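Local coordinates for cystathionine beta-lyases/cystathionine gamma-synthases (Corynebacterium glutamicum, PDB 5X5H), which probably makes L,L-cystathionine and succinate from O-succinyl-L-homoserine and L-cysteine as a pyridoxal 5'-phosphate-dependent cystathionine gamma-synthase in methionine biosynthesis, at residues A[152-157]-A[346-351]; A[109-114]-A[352-357]. All coordinates share one frame; numbering follows the deposited sequence.

Contact 1: residues A[152-157]-A[346-351]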
ATOM      1  N   PRO A 152      -8.744  -3.390  31.871  1.00 13.44           N
ATOM      2  CA  PRO A 152      -8.219  -2.382  32.766  1.00 14.20           C
ATOM      3  C   PRO A 152      -8.386  -1.011  32.206  1.00 15.61           C
ATOM      4  O   PRO A 152      -8.337  -0.818  30.958  1.00 15.44           O
ATOM      5  CB  PRO A 152      -6.725  -2.735  32.875  1.00 13.85           C
ATOM      6  CG  PRO A 152      -6.614  -4.204  32.434  1.00 13.87           C
ATOM      7  CD  PRO A 152      -7.700  -4.308  31.345  1.00 14.33           C
ATOM      8  N   THR A 153      -8.528  -0.025  33.070  1.00 12.75           N
ATOM      9  CA  THR A 153      -8.675   1.357  32.605  1.00 13.51           C
ATOM     10  C   THR A 153      -7.427   2.028  32.119  1.00 13.77           C
ATOM     11  O   THR A 153      -6.275   1.629  32.502  1.00 14.23           O
ATOM     12  CB  THR A 153      -9.275   2.294  33.713  1.00 15.80           C
ATOM     13  OG1 THR A 153      -8.311   2.392  34.788  1.00 16.94           O
ATOM     14  CG2 THR A 153     -10.535   1.791  34.253  1.00 16.20           C
ATOM     15  N   ASN A 154      -7.541   3.053  31.245  1.00 15.91           N
ATOM     16  CA  ASN A 154      -6.396   3.759  30.718  1.00 15.12           C
ATOM     17  C   ASN A 154      -6.398   5.081  31.423  1.00 18.27           C
ATOM     18  O   ASN A 154      -7.390   5.847  31.206  1.00 18.07           O
ATOM     19  CB  ASN A 154      -6.721   4.029  29.206  1.00 16.06           C
ATOM     20  CG  ASN A 154      -5.669   4.788  28.493  1.00 17.06           C
ATOM     21  OD1 ASN A 154      -4.672   5.254  29.076  1.00 16.51           O
ATOM     22  ND2 ASN A 154      -5.798   4.847  27.119  1.00 18.83           N
ATOM     23  N   PRO A 155      -5.407   5.446  32.240  1.00 16.00           N
ATOM     24  CA  PRO A 155      -4.095   4.774  32.327  1.00 16.01           C
ATOM     25  C   PRO A 155      -3.916   3.993  33.631  1.00 17.22           C
ATOM     26  O   PRO A 155      -2.846   3.314  33.765  1.00 19.11           O
ATOM     27  CB  PRO A 155      -3.152   5.890  32.293  1.00 16.74           C
ATOM     28  CG  PRO A 155      -3.853   6.970  33.175  1.00 15.60           C
ATOM     29  CD  PRO A 155      -5.305   6.804  32.875  1.00 16.57           C
ATOM     30  N   ALA A 156      -4.788   4.086  34.629  1.00 15.99           N
ATOM     31  CA  ALA A 156      -4.493   3.514  35.943  1.00 16.77           C
ATOM     32  C   ALA A 156      -4.689   2.078  36.111  1.00 16.97           C
ATOM     33  O   ALA A 156      -4.417   1.489  37.187  1.00 17.09           O
ATOM     34  CB  ALA A 156      -5.277   4.330  37.015  1.00 21.12           C
ATOM     35  N   LEU A 157      -5.196   1.388  35.088  1.00 14.65           N
ATOM     36  CA  LEU A 157      -5.389  -0.036  35.122  1.00 14.46           C
ATOM     37  C   LEU A 157      -6.328  -0.506  36.192  1.00 14.09           C
ATOM     38  O   LEU A 157      -6.253  -1.616  36.684  1.00 15.82           O
ATOM     39  CB  LEU A 157      -4.063  -0.793  35.117  1.00 15.38           C
ATOM     40  CG  LEU A 157      -3.079  -0.277  34.093  1.00 14.38           C
ATOM     41  CD1 LEU A 157      -1.725  -0.896  34.167  1.00 17.29           C
ATOM     42  CD2 LEU A 157      -3.517  -0.474  32.612  1.00 17.37           C
ATOM     43  N   MET A 346      -0.434  14.635  28.222  1.00 20.09           N
ATOM     44  CA  MET A 346      -0.409  14.115  26.926  1.00 18.03           C
ATOM     45  C   MET A 346      -1.745  13.490  26.714  1.00 23.94           C
ATOM     46  O   MET A 346      -2.666  14.218  26.450  1.00 22.74           O
ATOM     47  CB  MET A 346       0.803  13.058  26.803  1.00 19.74           C
ATOM     48  CG  MET A 346       2.201  13.692  26.857  1.00 17.37           C
ATOM     49  SD  MET A 346       3.723  12.649  26.944  1.00 20.19           S
ATOM     50  CE  MET A 346       3.653  11.791  25.323  1.00 19.73           C
ATOM     51  N   THR A 347      -1.949  12.182  26.837  1.00 22.21           N
ATOM     52  CA  THR A 347      -3.238  11.572  26.341  1.00 23.14           C
ATOM     53  C   THR A 347      -4.486  11.963  27.109  1.00 22.51           C
ATOM     54  O   THR A 347      -5.636  11.820  26.622  1.00 25.17           O
ATOM     55  CB  THR A 347      -3.193  10.034  26.416  1.00 22.86           C
ATOM     56  OG1 THR A 347      -2.861   9.644  27.770  1.00 21.71           O
ATOM     57  CG2 THR A 347      -2.195   9.459  25.343  1.00 26.33           C
ATOM     58  N   HIS A 348      -4.289  12.424  28.382  1.00 21.25           N
ATOM     59  CA  HIS A 348      -5.390  12.700  29.272  1.00 21.20           C
ATOM     60  C   HIS A 348      -5.414  14.158  29.640  1.00 25.44           C
ATOM     61  O   HIS A 348      -6.110  14.515  30.603  1.00 22.77           O
ATOM     62  CB  HIS A 348      -5.356  11.791  30.545  1.00 22.49           C
ATOM     63  CG  HIS A 348      -5.721  10.372  30.255  1.00 21.38           C
ATOM     64  ND1 HIS A 348      -4.937   9.562  29.453  1.00 23.35           N
ATOM     65  CD2 HIS A 348      -6.824   9.671  30.541  1.00 22.04           C
ATOM     66  CE1 HIS A 348      -5.523   8.378  29.307  1.00 24.94           C
ATOM     67  NE2 HIS A 348      -6.688   8.418  29.955  1.00 24.17           N
ATOM     68  N   GLN A 349      -4.724  15.014  28.888  1.00 23.38           N
ATOM     69  CA  GLN A 349      -4.833  16.462  29.194  1.00 26.88           C
ATOM     70  C   GLN A 349      -6.321  16.909  29.097  1.00 26.54           C
ATOM     71  O   GLN A 349      -6.763  17.745  29.929  1.00 26.71           O
ATOM     72  CB  GLN A 349      -3.918  17.255  28.264  1.00 35.19           C
ATOM     73  CG  GLN A 349      -4.202  18.757  28.270  1.00 42.65           C
ATOM     74  CD  GLN A 349      -3.094  19.552  27.627  1.00 56.25           C
ATOM     75  OE1 GLN A 349      -2.277  19.021  26.857  1.00 65.44           O
ATOM     76  NE2 GLN A 349      -3.070  20.845  27.924  1.00 62.79           N
ATOM     77  N   SER A 350      -7.102  16.262  28.241  1.00 30.65           N
ATOM     78  CA  SER A 350      -8.551  16.524  28.059  1.00 28.04           C
ATOM     79  C   SER A 350      -9.393  16.171  29.280  1.00 32.58           C
ATOM     80  O   SER A 350     -10.547  16.620  29.354  1.00 33.89           O
ATOM     81  CB  SER A 350      -9.191  15.792  26.800  1.00 36.38           C
ATOM     82  OG  SER A 350      -8.958  14.368  26.793  1.00 41.96           O
ATOM     83  N   ALA A 351      -8.862  15.348  30.204  1.00 29.12           N
ATOM     84  CA  ALA A 351      -9.603  14.972  31.451  1.00 27.10           C
ATOM     85  C   ALA A 351      -9.335  15.964  32.617  1.00 27.82           C
ATOM     86  O   ALA A 351      -9.929  15.823  33.702  1.00 26.45           O
ATOM     87  CB  ALA A 351      -9.340  13.509  31.829  1.00 27.50           C
TER
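The imidazole of H348 reaches across to N154 and P155. P155 lies over one face of the ring. Its CD sits 3.9 Å from the ring centroid, which makes a CH-pi contact. CD is displaced toward the rim, and its nearest ring atom is H348 NE2. The same NE2 donates to the backbone O of N154 at 2.9 Å. This bond is bent, with an N-H...O angle of 132°. The donor stands above the carbonyl plane, and the oxygen is tilted out of the ring plane. The amide of N154 comes to the rim of the imidazole, with its plane 65° from that of the ring. Here N154 OD1 approaches H348 CE1 at 3.2 Å. The other ring nitrogen is held as well: H348 ND1 donates to T347 OG1 at 2.7 Å, nearly in the ring plane. Bonds at both ring nitrogens fix the rotation of the imidazole and suggest that both carry hydrogen, so the ring may be positively charged. T347 OG1 is bonded in turn to E341, which could favour that charge.

In this PLP-dependent enzyme of the trans-sulfuration family, 152-157 lies in the loop that follows strand 144-150 and brings N154 to the cofactor. Cis peptide bonds precede both P152 and P155. N154 has CG anti to the backbone N (chi1 178°), which swings its amide between H348 and the pyridoxal phosphate. H348 is thereby a second-shell neighbour of the cofactor, to whose O3 N154 ND2 makes a weak hydrogen bond. N154 OD1 accepts from R364 of strand 362-366, and the side chain of P155 also touches R364.

Contact 2: residues A[109-114]-A[352-357]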
ATOM      1  N   GLY A 109     -10.201  10.612  25.467  1.00 16.66           N
ATOM      2  CA  GLY A 109     -11.009  10.846  24.301  1.00 15.51           C
ATOM      3  C   GLY A 109     -12.497  10.408  24.435  1.00 14.86           C
ATOM      4  O   GLY A 109     -13.372  11.076  23.945  1.00 13.47           O
ATOM      5  N   THR A 110     -12.773   9.317  25.126  1.00 13.45           N
ATOM      6  CA  THR A 110     -14.085   8.866  25.433  1.00 13.61           C
ATOM      7  C   THR A 110     -14.880   9.933  26.269  1.00 13.80           C
ATOM      8  O   THR A 110     -16.022  10.300  25.993  1.00 14.39           O
ATOM      9  CB  THR A 110     -14.139   7.506  26.117  1.00 16.33           C
ATOM     10  OG1 THR A 110     -13.347   6.587  25.338  1.00 17.61           O
ATOM     11  CG2 THR A 110     -15.514   7.051  26.288  1.00 18.81           C
ATOM     12  N   TYR A 111     -14.172  10.343  27.308  1.00 16.55           N
ATOM     13  CA  TYR A 111     -14.717  11.370  28.169  1.00 16.75           C
ATOM     14  C   TYR A 111     -15.008  12.704  27.433  1.00 14.54           C
ATOM     15  O   TYR A 111     -16.111  13.232  27.569  1.00 16.50           O
ATOM     16  CB  TYR A 111     -13.692  11.672  29.348  1.00 17.06           C
ATOM     17  CG  TYR A 111     -14.149  12.931  30.175  1.00 19.44           C
ATOM     18  CD1 TYR A 111     -15.239  12.819  30.972  1.00 19.19           C
ATOM     19  CD2 TYR A 111     -13.543  14.138  29.976  1.00 22.71           C
ATOM     20  CE1 TYR A 111     -15.734  13.980  31.644  1.00 21.39           C
ATOM     21  CE2 TYR A 111     -14.022  15.262  30.637  1.00 22.22           C
ATOM     22  CZ  TYR A 111     -15.054  15.127  31.461  1.00 22.08           C
ATOM     23  OH  TYR A 111     -15.539  16.346  32.085  1.00 29.49           O
ATOM     24  N   ARG A 112     -14.103  13.145  26.596  1.00 13.30           N
ATOM     25  CA  ARG A 112     -14.234  14.364  25.825  1.00 13.68           C
ATOM     26  C   ARG A 112     -15.418  14.233  24.904  1.00 15.52           C
ATOM     27  O   ARG A 112     -16.224  15.141  24.754  1.00 15.34           O
ATOM     28  CB  ARG A 112     -12.976  14.737  25.085  1.00 17.13           C
ATOM     29  CG  ARG A 112     -13.079  15.967  24.169  1.00 22.28           C
ATOM     30  CD  ARG A 112     -11.754  16.286  23.522  1.00 31.46           C
ATOM     31  NE  ARG A 112     -11.105  14.992  23.167  1.00 42.03           N
ATOM     32  CZ  ARG A 112     -10.427  14.693  22.056  1.00 45.29           C
ATOM     33  NH1 ARG A 112     -10.243  15.573  21.062  1.00 58.16           N
ATOM     34  NH2 ARG A 112      -9.923  13.475  21.928  1.00 34.70           N
ATOM     35  N   LEU A 113     -15.566  13.085  24.281  1.00 13.98           N
ATOM     36  CA  LEU A 113     -16.723  12.919  23.399  1.00 13.37           C
ATOM     37  C   LEU A 113     -18.026  13.041  24.124  1.00 14.32           C
ATOM     38  O   LEU A 113     -18.932  13.722  23.646  1.00 14.56           O
ATOM     39  CB  LEU A 113     -16.632  11.523  22.709  1.00 15.01           C
ATOM     40  CG  LEU A 113     -17.687  11.186  21.611  1.00 15.71           C
ATOM     41  CD1 LEU A 113     -17.710  12.157  20.487  1.00 16.34           C
ATOM     42  CD2 LEU A 113     -17.454   9.751  21.100  1.00 17.26           C
ATOM     43  N   ILE A 114     -18.160  12.385  25.262  1.00 13.87           N
ATOM     44  CA  ILE A 114     -19.396  12.514  26.056  1.00 16.32           C
ATOM     45  C   ILE A 114     -19.630  13.967  26.526  1.00 17.02           C
ATOM     46  O   ILE A 114     -20.697  14.518  26.347  1.00 17.31           O
ATOM     47  CB  ILE A 114     -19.328  11.578  27.238  1.00 18.39           C
ATOM     48  CG1 ILE A 114     -19.314  10.114  26.728  1.00 18.63           C
ATOM     49  CG2 ILE A 114     -20.523  11.945  28.166  1.00 20.15           C
ATOM     50  CD1 ILE A 114     -18.914   9.110  27.780  1.00 21.98           C
ATOM     51  N   ALA A 352      -8.454  16.956  32.404  1.00 29.17           N
ATOM     52  CA  ALA A 352      -8.135  17.982  33.467  1.00 29.12           C
ATOM     53  C   ALA A 352      -9.453  18.612  33.996  1.00 25.25           C
ATOM     54  O   ALA A 352     -10.356  18.902  33.160  1.00 28.75           O
ATOM     55  CB  ALA A 352      -7.162  19.087  32.885  1.00 27.87           C
ATOM     56  N   GLY A 353      -9.625  18.803  35.311  1.00 24.88           N
ATOM     57  CA  GLY A 353     -10.823  19.372  35.836  1.00 26.12           C
ATOM     58  C   GLY A 353     -11.885  18.321  36.144  1.00 30.33           C
ATOM     59  O   GLY A 353     -12.864  18.519  36.841  1.00 34.68           O
ATOM     60  N   SER A 354     -11.767  17.163  35.587  1.00 27.09           N
ATOM     61  CA  SER A 354     -12.822  16.222  35.802  1.00 25.73           C
ATOM     62  C   SER A 354     -12.445  15.215  36.893  1.00 27.36           C
ATOM     63  O   SER A 354     -11.239  15.153  37.246  1.00 27.26           O
ATOM     64  CB  SER A 354     -13.083  15.541  34.434  1.00 23.93           C
ATOM     65  OG  SER A 354     -12.196  14.391  34.263  1.00 24.04           O
ATOM     66  N   GLN A 355     -13.339  14.337  37.345  1.00 29.41           N
ATOM     67  CA  GLN A 355     -12.887  13.259  38.277  1.00 34.25           C
ATOM     68  C   GLN A 355     -11.879  12.315  37.548  1.00 30.28           C
ATOM     69  O   GLN A 355     -11.205  11.549  38.177  1.00 32.88           O
ATOM     70  CB  GLN A 355     -13.998  12.401  38.949  1.00 45.76           C
ATOM     71  CG  GLN A 355     -13.654  11.669  40.354  1.00 56.13           C
ATOM     72  CD  GLN A 355     -12.136  11.402  40.771  1.00 55.15           C
ATOM     73  OE1 GLN A 355     -11.442  12.311  41.261  1.00 59.22           O
ATOM     74  NE2 GLN A 355     -11.658  10.160  40.613  1.00 45.89           N
ATOM     75  N   LEU A 356     -11.813  12.343  36.237  1.00 29.03           N
ATOM     76  CA  LEU A 356     -10.871  11.418  35.507  1.00 26.55           C
ATOM     77  C   LEU A 356      -9.446  11.937  35.460  1.00 26.88           C
ATOM     78  O   LEU A 356      -8.591  11.327  34.781  1.00 27.63           O
ATOM     79  CB  LEU A 356     -11.330  11.216  34.051  1.00 26.55           C
ATOM     80  CG  LEU A 356     -12.413  10.172  33.972  1.00 28.36           C
ATOM     81  CD1 LEU A 356     -13.660  10.692  34.637  1.00 28.93           C
ATOM     82  CD2 LEU A 356     -12.645   9.907  32.503  1.00 26.91           C
ATOM     83  N   GLU A 357      -9.159  13.096  36.085  1.00 22.28           N
ATOM     84  CA  GLU A 357      -7.885  13.735  35.913  1.00 22.42           C
ATOM     85  C   GLU A 357      -6.826  12.865  36.535  1.00 23.11           C
ATOM     86  O   GLU A 357      -7.041  12.327  37.644  1.00 25.34           O
ATOM     87  CB  GLU A 357      -7.901  15.134  36.580  1.00 24.05           C
ATOM     88  CG  GLU A 357      -6.555  15.816  36.587  1.00 23.85           C
ATOM     89  CD  GLU A 357      -6.478  17.254  37.137  1.00 30.62           C
ATOM     90  OE1 GLU A 357      -7.478  18.019  37.175  1.00 28.65           O
ATOM     91  OE2 GLU A 357      -5.335  17.567  37.518  1.00 32.15           O
TER
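Y111 has CG anti to the backbone N (chi1 171°), which carries its ring off the helix toward S354 and L356. L356 has CG beside its own backbone N (chi1 -82°), and this sends CD2 to the root of the tyrosine. L356 CD2 lies 3.8 Å from Y111 CB and 4.1 Å from Y111 CG. The leucine therefore packs on the inner end of the aromatic side chain, and the two side chains run obliquely to one another. S354 takes the outer end. Its CB is 3.5 Å from Y111 OH and 3.6 Å from Y111 CZ. S354 OG lies over one face of the ring, offset toward the rim, 4.1 Å from Y111 CZ. These are van der Waals contacts; the serine hydroxyl is engaged within its own loop.

The loop contains a type I beta turn from S354 to E357, with an ST turn at its start. S354 OG accepts from L356 N at 2.9 Å, through a bent N-H...O angle of 139°, and is also bonded to the backbone O of A351. Two bonds thus grip the hydroxyl and set the serine against the tyrosine. The turn is closed by the backbone bond from E357 N to S354 O. A further tie, a straight bond, runs from G353 N to E357 OE1 at 2.9 Å.

Y111 belongs to helix 108-118, which packs against the large mixed sheet of the PLP-binding fold. The side chain of Y111 also touches Y125 of strand 124-128 and L102 of strand 99-103. L356 is buried, and its side chain reaches V127 of strand 124-128. On the same helix as Y111, L113 packs on I235 of a neighbouring subunit.

In the fold
Contacts 1 and 2 share one long connection, the loop between strands 339-341 and 362-366 of the five-stranded sheet. Its successive parts, 346-351 and 352-357, both pack on parts that flank the seven-stranded sheet: the loop after strand 144-150 and helix 108-118. Contact 1 is fully buried and meets a loop at the cofactor. Contact 2 is only partly buried, further from the centre of the chain, and meets a helix. The chemistry follows: a hydrogen bond and a CH-pi contact cross the first, while apolar and van der Waals packing joins the second. Their centres are 9 Å apart, and A351 packs directly on L356 and E357.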